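Local atomic coordinates of uncharacterized tRNA/rRNA methyltransferase HI_0380 (Haemophilus influenzae, PDB entry 3ILK), a protein that is of unknown specific function but probably methylates tRNA or rRNA using S-adenosyl-L-methionine. Residues I10-T15 / T34-V39. Residues are numbered along the deposited sequence; the frame is centred on the assembly and turned at random.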
loop_
_atom_site.group_PDB
_atom_site.type_symbol
_atom_site.label_atom_id
_atom_site.label_comp_id
_atom_site.label_asym_id
_atom_site.label_seq_id
_atom_site.Cartn_x
_atom_site.Cartn_y
_atom_site.Cartn_z
ATOM N N ILE A 10 12.862 20.930 2.727
ATOM C CA ILE A 10 12.370 20.475 4.014
ATOM C C ILE A 10 12.994 21.366 5.101
ATOM O O ILE A 10 14.208 21.442 5.217
ATOM C CB ILE A 10 12.734 18.970 4.233
ATOM C CG1 ILE A 10 12.056 18.067 3.180
ATOM C CG2 ILE A 10 12.408 18.473 5.677
ATOM C CD1 ILE A 10 10.542 18.006 3.274
ATOM N N VAL A 11 12.161 22.062 5.871
ATOM C CA VAL A 11 12.697 22.946 6.908
ATOM C C VAL A 11 12.397 22.382 8.290
ATOM O O VAL A 11 11.268 22.092 8.600
ATOM C CB VAL A 11 12.084 24.373 6.812
ATOM C CG1 VAL A 11 12.707 25.286 7.941
ATOM C CG2 VAL A 11 12.223 24.955 5.320
ATOM N N LEU A 12 13.405 22.260 9.142
ATOM C CA LEU A 12 13.194 21.814 10.495
ATOM C C LEU A 12 13.461 22.958 11.511
ATOM O O LEU A 12 14.637 23.436 11.691
ATOM C CB LEU A 12 14.135 20.634 10.807
ATOM C CG LEU A 12 14.276 19.480 9.809
ATOM C CD1 LEU A 12 15.238 18.367 10.386
ATOM C CD2 LEU A 12 12.926 18.861 9.410
ATOM N N ILE A 13 12.370 23.378 12.167
ATOM C CA ILE A 13 12.423 24.452 13.176
ATOM C C ILE A 13 12.952 23.986 14.514
ATOM O O ILE A 13 12.308 23.193 15.203
ATOM C CB ILE A 13 11.060 25.063 13.448
ATOM C CG1 ILE A 13 10.334 25.438 12.111
ATOM C CG2 ILE A 13 11.189 26.308 14.323
ATOM C CD1 ILE A 13 11.104 26.413 11.211
ATOM N N GLU A 14 14.086 24.557 14.902
ATOM C CA GLU A 14 14.697 24.316 16.228
ATOM C C GLU A 14 14.677 22.881 16.601
ATOM O O GLU A 14 13.924 22.507 17.469
ATOM C CB GLU A 14 14.013 25.135 17.325
ATOM C CG GLU A 14 14.007 26.609 16.999
ATOM C CD GLU A 14 13.293 27.432 18.050
ATOM O OE1 GLU A 14 13.163 26.986 19.223
ATOM O OE2 GLU A 14 12.925 28.558 17.741
ATOM N N THR A 15 15.516 22.070 15.976
ATOM C CA THR A 15 15.631 20.691 16.367
ATOM C C THR A 15 16.381 20.703 17.680
ATOM O O THR A 15 17.144 21.631 17.933
ATOM C CB THR A 15 16.484 19.898 15.345
ATOM O OG1 THR A 15 17.801 20.500 15.241
ATOM C CG2 THR A 15 15.797 19.856 13.994
ATOM N N THR A 34 16.184 15.800 -1.134
ATOM C CA THR A 34 17.591 16.181 -0.915
ATOM C C THR A 34 17.818 17.534 -0.241
ATOM O O THR A 34 18.943 17.806 0.166
ATOM C CB THR A 34 18.340 16.248 -2.253
ATOM O OG1 THR A 34 17.613 17.131 -3.116
ATOM C CG2 THR A 34 18.414 14.866 -2.925
ATOM N N GLN A 35 16.818 18.415 -0.169
ATOM C CA GLN A 35 17.085 19.776 0.310
ATOM C C GLN A 35 16.610 19.978 1.708
ATOM O O GLN A 35 15.410 20.058 1.939
ATOM C CB GLN A 35 16.402 20.832 -0.528
ATOM C CG GLN A 35 16.563 20.658 -2.022
ATOM C CD GLN A 35 17.654 21.515 -2.567
ATOM O OE1 GLN A 35 17.389 22.511 -3.246
ATOM N NE2 GLN A 35 18.902 21.169 -2.250
ATOM N N LEU A 36 17.560 20.119 2.610
ATOM C CA LEU A 36 17.300 20.241 4.013
ATOM C C LEU A 36 17.759 21.635 4.536
ATOM O O LEU A 36 18.866 22.096 4.252
ATOM C CB LEU A 36 18.037 19.097 4.776
ATOM C CG LEU A 36 17.877 19.190 6.291
ATOM C CD1 LEU A 36 16.409 18.928 6.689
ATOM C CD2 LEU A 36 18.839 18.187 7.022
ATOM N N CYS A 37 16.888 22.273 5.309
ATOM C CA CYS A 37 17.177 23.539 5.974
ATOM C C CYS A 37 16.810 23.459 7.463
ATOM O O CYS A 37 15.676 23.060 7.819
ATOM C CB CYS A 37 16.396 24.633 5.263
ATOM S SG CYS A 37 16.585 26.294 5.908
ATOM N N LEU A 38 17.786 23.797 8.313
ATOM C CA LEU A 38 17.674 23.909 9.776
ATOM C C LEU A 38 17.556 25.375 10.260
ATOM O O LEU A 38 18.341 26.235 9.818
ATOM C CB LEU A 38 18.880 23.222 10.431
ATOM C CG LEU A 38 19.301 21.835 9.873
ATOM C CD1 LEU A 38 20.516 21.282 10.652
ATOM C CD2 LEU A 38 18.099 20.833 9.922
ATOM N N VAL A 39 16.539 25.653 11.097
ATOM C CA VAL A 39 16.412 26.944 11.786
ATOM C C VAL A 39 16.898 26.758 13.195
ATOM O O VAL A 39 16.352 25.938 13.959
ATOM C CB VAL A 39 14.998 27.498 11.749
ATOM C CG1 VAL A 39 14.886 28.944 12.375
ATOM C CG2 VAL A 39 14.434 27.528 10.240
HETATM O O HOH W 1 16.533 23.095 13.424
#
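Leu12 and Leu38 sit side by side on neighbouring parallel strands, 8-13 and 35-39, and illustrate how a beta-alpha-beta unit zips its two strands together. Leu12 can be followed outward. Leu12 CB lies 4.1 Å from Leu38 CD2. Leu12 CG, placed beside the backbone N by a chi1 of -46°, comes 3.8 Å from Leu36 CD1. At the tip, Leu12 CD1 touches both neighbours, 3.8 Å from Leu38 CD2 and slightly farther from Leu36 CD1. Leu12 thus runs along Leu38 but meets Leu36 nearly at right angles. On the other face, Val39 CG2 rests against both Val11 CG1 and Ile13 CD1, 3.6 Å from each.

The backbones alternate as parallel strands do: Ile10 bonds to Gln35 O and Cys37 N, Leu12 to Cys37 O and Val39 N. The ladder ends in a more bent bond from Glu14 N to Val39 O (2.8 Å, 139° at the hydrogen). Here the strands give way to loop, and a water donates to Leu12 O and Val39 O while accepting from Thr15 N, tying the turn to both strand ends.

Helix 18-31, the crossover, packs Met28 against Ile10 and Leu36 and Ile21 against Leu38, whereas Ala71 of helix 68-71 meets Val11, Cys37 and Val39. Strand 109-113, leading to Gly114, a probable S-adenosyl-L-methionine-binding residue close to Ile13, pairs with the other edge of inner strand 8-13 through backbone bonds of Val11 and Ile13.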